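Pyroglutatmate porin OpdO (Pseudomonas aeruginosa, PDB 3SZV) probably acts as an outer-membrane porin, an OprD-family beta-barrel channel through which small carboxylate-type solutes may pass. Local coordinates at residues Leu127-Pro132 against Ala164-Asn169; Ile300-Phe305 against Ala377-Asn382. All blocks are in the same frame, centred on the assembly; numbering follows the deposited sequence. Where two conformers were deposited one is given.

Contact 1: Leu127-Pro132 against Ala164-Asn169; sequences LHFKSP and AHLDRN. With C8E ((hydroxyethyloxy)tri(ethyloxy)octane), chain I.
Leu127 and Leu166 mark the closest backbone approach of the two segments, their CA atoms 8.8 Å apart, a gap too wide for any strand pairing between them. Leu127-Ser131 is extended, in the loop after strand 120-124, and bends at Pro132, whereas Ala164-Asn169 belongs to strand 159-170, interrupted by a classic beta bulge where Asp167 and Arg168 both face Arg147. No hydrogen bond joins the segments, so apolar side chains alone bridge the gap. Leu127 and Phe129 point at the strand from alternate positions, and Ala164 and Leu166 answer them. The closest meeting is between leucine branches, with Leu127 CD1 3.6 Å from Leu166 CD2; both side chains set CG anti to the carbonyl carbon (chi1 -59° in Leu127), and they slant across each other. The same Leu166 methyl, CD2, also reaches the edge of the Phe129 ring, close to its plane, 4.2 Å from CE1. Ala164 CB lies 4.3 Å from Phe129 CZ, approaching obliquely. With chi1 at 65°, Phe129 CG sits between the backbone N and carbonyl carbon, turning the ring toward the strand. Beyond the apolar patch, Arg168 NH1 bonds to Asp167 O at 2.9 Å, approaching from above the carbonyl plane, while Asp167 OD1 forms a salt bridge with Arg147. On the detergent side, C8E O18 lies 3.5 Å from Ala164 O. The loop is thus laid against the barrel wall, consistent with the inward-folded loops of OprD-family channels: Leu150 of strand 149-156 touches Leu127, Phe129 and Ala164, Phe194 of strand 186-200 packs on Phe129 and Ala164, and Phe146 of strand 145-147 pairs with Leu127 through the backbone and touches Leu166.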
loop_
_atom_site.group_PDB
_atom_site.type_symbol
_atom_site.label_atom_id
_atom_site.label_comp_id
_atom_site.label_asym_id
_atom_site.label_seq_id
_atom_site.Cartn_x
_atom_site.Cartn_y
_atom_site.Cartn_z
ATOM N N LEU A 127 8.634 9.756 -2.925
ATOM C CA LEU A 127 8.468 8.347 -3.283
ATOM C C LEU A 127 7.111 7.819 -2.849
ATOM O O LEU A 127 6.557 8.230 -1.831
ATOM C CB LEU A 127 9.543 7.493 -2.605
ATOM C CG LEU A 127 10.978 7.867 -2.952
ATOM C CD1 LEU A 127 11.922 7.051 -2.070
ATOM C CD2 LEU A 127 11.273 7.644 -4.433
ATOM N N HIS A 128 6.590 6.880 -3.632
ATOM C CA HIS A 128 5.344 6.196 -3.306
ATOM C C HIS A 128 5.420 4.832 -3.968
ATOM O O HIS A 128 5.438 4.726 -5.195
ATOM C CB HIS A 128 4.112 6.983 -3.797
ATOM C CG HIS A 128 2.810 6.348 -3.421
ATOM N ND1 HIS A 128 2.047 6.775 -2.350
ATOM C CD2 HIS A 128 2.132 5.310 -3.969
ATOM C CE1 HIS A 128 0.966 6.025 -2.255
ATOM N NE2 HIS A 128 0.991 5.125 -3.227
ATOM N N PHE A 129 5.527 3.787 -3.154
ATOM C CA PHE A 129 5.727 2.452 -3.690
ATOM C C PHE A 129 5.256 1.428 -2.665
ATOM O O PHE A 129 4.957 1.777 -1.506
ATOM C CB PHE A 129 7.213 2.238 -4.042
ATOM C CG PHE A 129 8.130 2.265 -2.845
ATOM C CD1 PHE A 129 8.606 3.469 -2.326
ATOM C CD2 PHE A 129 8.525 1.086 -2.233
ATOM C CE1 PHE A 129 9.461 3.488 -1.214
ATOM C CE2 PHE A 129 9.371 1.091 -1.128
ATOM C CZ PHE A 129 9.841 2.287 -0.604
ATOM N N LYS A 130 5.189 0.174 -3.097
ATOM C CA LYS A 130 4.754 -0.941 -2.270
ATOM C C LYS A 130 5.874 -1.968 -2.188
ATOM O O LYS A 130 6.504 -2.307 -3.194
ATOM C CB LYS A 130 3.531 -1.631 -2.892
ATOM C CG LYS A 130 2.384 -0.719 -3.305
ATOM C CD LYS A 130 1.673 -0.112 -2.117
ATOM C CE LYS A 130 0.442 0.659 -2.616
ATOM N NZ LYS A 130 -0.428 1.152 -1.502
ATOM N N SER A 131 6.119 -2.471 -0.990
ATOM C CA SER A 131 7.086 -3.547 -0.780
ATOM C C SER A 131 6.744 -4.231 0.532
ATOM O O SER A 131 6.046 -3.648 1.364
ATOM C CB SER A 131 8.530 -3.022 -0.741
ATOM O OG SER A 131 8.820 -2.322 0.461
ATOM N N PRO A 132 7.242 -5.449 0.748
ATOM C CA PRO A 132 6.844 -6.142 1.977
ATOM C C PRO A 132 7.142 -5.337 3.240
ATOM O O PRO A 132 6.290 -5.326 4.146
ATOM C CB PRO A 132 7.664 -7.439 1.915
ATOM C CG PRO A 132 7.745 -7.710 0.424
ATOM C CD PRO A 132 7.976 -6.342 -0.180
ATOM N N ALA A 164 15.988 0.828 -0.542
ATOM C CA ALA A 164 15.646 2.218 -0.304
ATOM C C ALA A 164 16.272 2.726 0.976
ATOM O O ALA A 164 16.506 1.958 1.931
ATOM C CB ALA A 164 14.127 2.395 -0.250
ATOM N N HIS A 165 16.545 4.025 0.976
ATOM C CA HIS A 165 16.838 4.781 2.181
ATOM C C HIS A 165 15.811 5.898 2.264
ATOM O O HIS A 165 15.770 6.762 1.386
ATOM C CB HIS A 165 18.240 5.377 2.132
ATOM C CG HIS A 165 18.503 6.342 3.242
ATOM N ND1 HIS A 165 18.746 5.936 4.536
ATOM C CD2 HIS A 165 18.531 7.695 3.260
ATOM C CE1 HIS A 165 18.925 6.998 5.301
ATOM N NE2 HIS A 165 18.798 8.079 4.552
ATOM N N LEU A 166 14.981 5.862 3.309
ATOM C CA LEU A 166 13.928 6.855 3.498
ATOM C C LEU A 166 14.232 7.645 4.748
ATOM O O LEU A 166 14.708 7.076 5.742
ATOM C CB LEU A 166 12.566 6.186 3.677
ATOM C CG LEU A 166 12.179 5.080 2.694
ATOM C CD1 LEU A 166 10.820 4.478 3.050
ATOM C CD2 LEU A 166 12.205 5.594 1.248
ATOM N N ASP A 167 13.961 8.943 4.734
ATOM C CA ASP A 167 14.175 9.705 5.952
ATOM C C ASP A 167 12.999 10.548 6.425
ATOM O O ASP A 167 13.095 11.203 7.457
ATOM C CB ASP A 167 15.484 10.502 5.919
ATOM C CG ASP A 167 15.460 11.645 4.938
ATOM O OD1 ASP A 167 14.409 11.882 4.301
ATOM O OD2 ASP A 167 16.509 12.330 4.840
ATOM N N ARG A 168 11.896 10.522 5.682
ATOM C CA ARG A 168 10.686 11.238 6.098
ATOM C C ARG A 168 9.438 10.518 5.644
ATOM O O ARG A 168 9.453 9.806 4.633
ATOM C CB ARG A 168 10.619 12.648 5.501
ATOM C CG ARG A 168 11.824 13.540 5.768
ATOM C CD ARG A 168 11.808 14.123 7.163
ATOM N NE ARG A 168 12.837 15.149 7.299
ATOM C CZ ARG A 168 14.085 14.911 7.692
ATOM N NH1 ARG A 168 14.465 13.677 8.001
ATOM N NH2 ARG A 168 14.954 15.912 7.781
ATOM N N ASN A 169 8.350 10.782 6.369
ATOM C CA ASN A 169 7.009 10.290 6.082
ATOM C C ASN A 169 6.095 11.504 5.957
ATOM O O ASN A 169 6.023 12.316 6.879
ATOM C CB ASN A 169 6.569 9.437 7.279
ATOM C CG ASN A 169 5.326 8.584 7.026
ATOM O OD1 ASN A 169 4.947 7.783 7.902
ATOM N ND2 ASN A 169 4.700 8.726 5.873
HETATM C C4 C8E I . 15.770 -8.431 11.018
HETATM C C5 C8E I . 17.051 -7.808 10.471
HETATM C C6 C8E I . 16.708 -6.597 9.611
HETATM C C7 C8E I . 17.723 -5.478 9.765
HETATM C C8 C8E I . 19.035 -5.752 9.042
HETATM O O9 C8E I . 19.544 -4.537 8.527
HETATM C C10 C8E I . 18.732 -3.977 7.516
HETATM C C11 C8E I . 19.650 -3.793 6.315
HETATM O O12 C8E I . 18.998 -3.326 5.160
HETATM C C13 C8E I . 19.949 -2.743 4.295
HETATM C C14 C8E I . 19.351 -1.598 3.487
HETATM O O15 C8E I . 20.250 -1.264 2.453
HETATM C C16 C8E I . 20.210 0.096 2.085
HETATM C C17 C8E I . 19.508 0.222 0.731
HETATM O O18 C8E I . 19.587 1.538 0.227
HETATM C C19 C8E I . 20.013 1.588 -1.119
HETATM C C20 C8E I . 19.015 2.396 -1.945
HETATM O O21 C8E I . 19.617 3.598 -2.377
#

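Contact 2: Ile300-Phe305 against Ala377-Asn382; sequences IQIGDF and ATVRSN
Val379, which meets Ile302 across the contact, has its carbonyl O held by Arg380 NH1 at 2.9 Å with an N-H...O angle of 154°. The donor stands well above the carbonyl plane, although the oxygen lies close to the plane of the guanidinium, with Thr378 CG2 over one face of that group, offset toward its rim. A salt bridge from Arg380 NH2 to Asp388 fixes the group further. No hydrogen bond crosses between the segments; the contact is made by van der Waals packing. Ile302 carries its CG1 branch anti to the carbonyl carbon (chi1 -60°), and from there CD1 touches two strand side chains at once, 3.6 Å from Val379 CG2 and 3.8 Å from Ala377 CB. The Ile302 and Val379 side chains run at a slant to one another, and the base of the isoleucine joins in, with CB 4.0 Å from Val379 CG2. Gln301 takes an extended course, CG anti to the backbone N, that brings its amide onto Ala377: CB of the alanine sits 3.6 Å from the Gln301 CD, and the NE2 end is bonded to Glu389. The loop itself is drawn tight by Ile300 N bonded to Gly303 O at 3.0 Å. Glu353 receives bonds from the backbone N atoms of Ile302 and Gly303, one on each carboxylate oxygen, tying the bend to strand 346-361. An irregular loop pinned to the barrel wall by polar bonds and a few apolar side chains is consistent with the inward-folded loops that narrow OprD-family pores.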
loop_
_atom_site.group_PDB
_atom_site.type_symbol
_atom_site.label_atom_id
_atom_site.label_comp_id
_atom_site.label_asym_id
_atom_site.label_seq_id
_atom_site.Cartn_x
_atom_site.Cartn_y
_atom_site.Cartn_z
ATOM N N ILE A 300 -7.158 -5.277 6.358
ATOM C CA ILE A 300 -8.329 -4.930 5.564
ATOM C C ILE A 300 -8.728 -3.462 5.777
ATOM O O ILE A 300 -7.837 -2.622 5.961
ATOM C CB ILE A 300 -9.464 -5.956 5.789
ATOM C CG1 ILE A 300 -9.859 -6.064 7.266
ATOM C CG2 ILE A 300 -9.038 -7.315 5.255
ATOM C CD1 ILE A 300 -11.189 -6.788 7.458
ATOM N N GLN A 301 -10.018 -3.124 5.721
ATOM C CA GLN A 301 -10.379 -1.708 5.643
ATOM C C GLN A 301 -9.950 -0.929 6.873
ATOM O O GLN A 301 -9.366 0.155 6.766
ATOM C CB GLN A 301 -11.879 -1.524 5.395
ATOM C CG GLN A 301 -12.300 -0.067 5.273
ATOM C CD GLN A 301 -13.744 0.090 4.814
ATOM O OE1 GLN A 301 -14.275 -0.745 4.078
ATOM N NE2 GLN A 301 -14.390 1.166 5.250
ATOM N N ILE A 302 -10.238 -1.479 8.040
ATOM C CA ILE A 302 -9.902 -0.794 9.283
ATOM C C ILE A 302 -8.725 -1.463 9.986
ATOM O O ILE A 302 -7.667 -0.848 10.196
ATOM C CB ILE A 302 -11.112 -0.714 10.222
ATOM C CG1 ILE A 302 -12.252 0.063 9.544
ATOM C CG2 ILE A 302 -10.726 -0.049 11.551
ATOM C CD1 ILE A 302 -13.529 0.136 10.347
ATOM N N GLY A 303 -8.887 -2.735 10.318
ATOM C CA GLY A 303 -7.906 -3.412 11.147
ATOM C C GLY A 303 -6.815 -4.178 10.431
ATOM O O GLY A 303 -6.968 -4.596 9.270
ATOM N N ASP A 304 -5.696 -4.358 11.123
ATOM C CA ASP A 304 -4.585 -5.122 10.581
ATOM C C ASP A 304 -4.508 -6.552 11.122
ATOM O O ASP A 304 -3.755 -7.380 10.595
ATOM C CB ASP A 304 -3.242 -4.390 10.766
ATOM C CG ASP A 304 -2.889 -4.147 12.213
ATOM O OD1 ASP A 304 -3.537 -4.729 13.122
ATOM O OD2 ASP A 304 -1.928 -3.375 12.447
ATOM N N PHE A 305 -5.299 -6.842 12.157
ATOM C CA PHE A 305 -5.271 -8.142 12.819
ATOM C C PHE A 305 -3.848 -8.506 13.232
ATOM O O PHE A 305 -3.440 -9.664 13.240
ATOM C CB PHE A 305 -6.004 -9.194 11.977
ATOM C CG PHE A 305 -7.484 -8.942 11.929
ATOM C CD1 PHE A 305 -8.341 -9.568 12.830
ATOM C CD2 PHE A 305 -8.011 -7.998 11.053
ATOM C CE1 PHE A 305 -9.703 -9.289 12.832
ATOM C CE2 PHE A 305 -9.365 -7.718 11.047
ATOM C CZ PHE A 305 -10.216 -8.367 11.936
ATOM N N ALA A 377 -17.706 -0.816 6.449
ATOM C CA ALA A 377 -17.040 -1.717 7.379
ATOM C C ALA A 377 -17.703 -1.690 8.745
ATOM O O ALA A 377 -18.221 -0.655 9.186
ATOM C CB ALA A 377 -15.578 -1.356 7.514
ATOM N N THR A 378 -17.662 -2.837 9.406
ATOM C CA THR A 378 -18.158 -2.977 10.771
ATOM C C THR A 378 -17.088 -3.709 11.557
ATOM O O THR A 378 -16.608 -4.749 11.106
ATOM C CB THR A 378 -19.436 -3.840 10.784
ATOM O OG1 THR A 378 -20.450 -3.186 10.017
ATOM C CG2 THR A 378 -19.950 -4.046 12.214
ATOM N N VAL A 379 -16.723 -3.188 12.731
ATOM C CA VAL A 379 -15.758 -3.853 13.591
ATOM C C VAL A 379 -16.388 -4.047 14.960
ATOM O O VAL A 379 -16.972 -3.108 15.499
ATOM C CB VAL A 379 -14.482 -2.993 13.786
ATOM C CG1 VAL A 379 -13.564 -3.625 14.827
ATOM C CG2 VAL A 379 -13.746 -2.784 12.457
ATOM N N ARG A 380 -16.276 -5.257 15.510
ATOM C CA ARG A 380 -16.698 -5.534 16.888
ATOM C C ARG A 380 -15.547 -6.199 17.618
ATOM O O ARG A 380 -14.926 -7.124 17.105
ATOM C CB ARG A 380 -17.928 -6.443 16.936
ATOM C CG ARG A 380 -19.158 -5.866 16.249
ATOM C CD ARG A 380 -19.616 -4.574 16.897
ATOM N NE ARG A 380 -20.815 -4.043 16.249
ATOM C CZ ARG A 380 -20.853 -2.968 15.464
ATOM N NH1 ARG A 380 -19.750 -2.269 15.200
ATOM N NH2 ARG A 380 -22.002 -2.587 14.933
ATOM N N SER A 381 -15.268 -5.741 18.828
ATOM C CA SER A 381 -14.103 -6.208 19.566
ATOM C C SER A 381 -14.356 -6.163 21.065
ATOM O O SER A 381 -15.140 -5.347 21.532
ATOM C CB SER A 381 -12.911 -5.312 19.223
ATOM O OG SER A 381 -11.745 -5.660 19.951
ATOM N N ASN A 382 -13.669 -7.016 21.814
ATOM C CA ASN A 382 -13.747 -6.929 23.269
ATOM C C ASN A 382 -12.509 -6.261 23.862
ATOM O O ASN A 382 -12.325 -6.260 25.079
ATOM C CB ASN A 382 -14.030 -8.292 23.931
ATOM C CG ASN A 382 -12.854 -9.257 23.845
ATOM O OD1 ASN A 382 -11.800 -8.934 23.301
ATOM N ND2 ASN A 382 -13.038 -10.454 24.398
#

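In the fold
Both contacts seat a loop segment against a strand of the antiparallel barrel, yet they lie on different strands, with centres about 26 Å apart and nearest atoms about 11 Å apart. Contact 1, nearer the middle of the chain, is mostly buried and its meeting atoms are wholly carbon, with aromatic neighbours around them. Contact 2, farther out and only partly buried, adds a glutamine amide to its aliphatic pair and is surrounded by carboxylates and arginines. Each loop belongs to a long connection between strands, 120-124 to 145-147 in one case and 271-281 to 311-320 in the other, consistent with the constricting loops of this family.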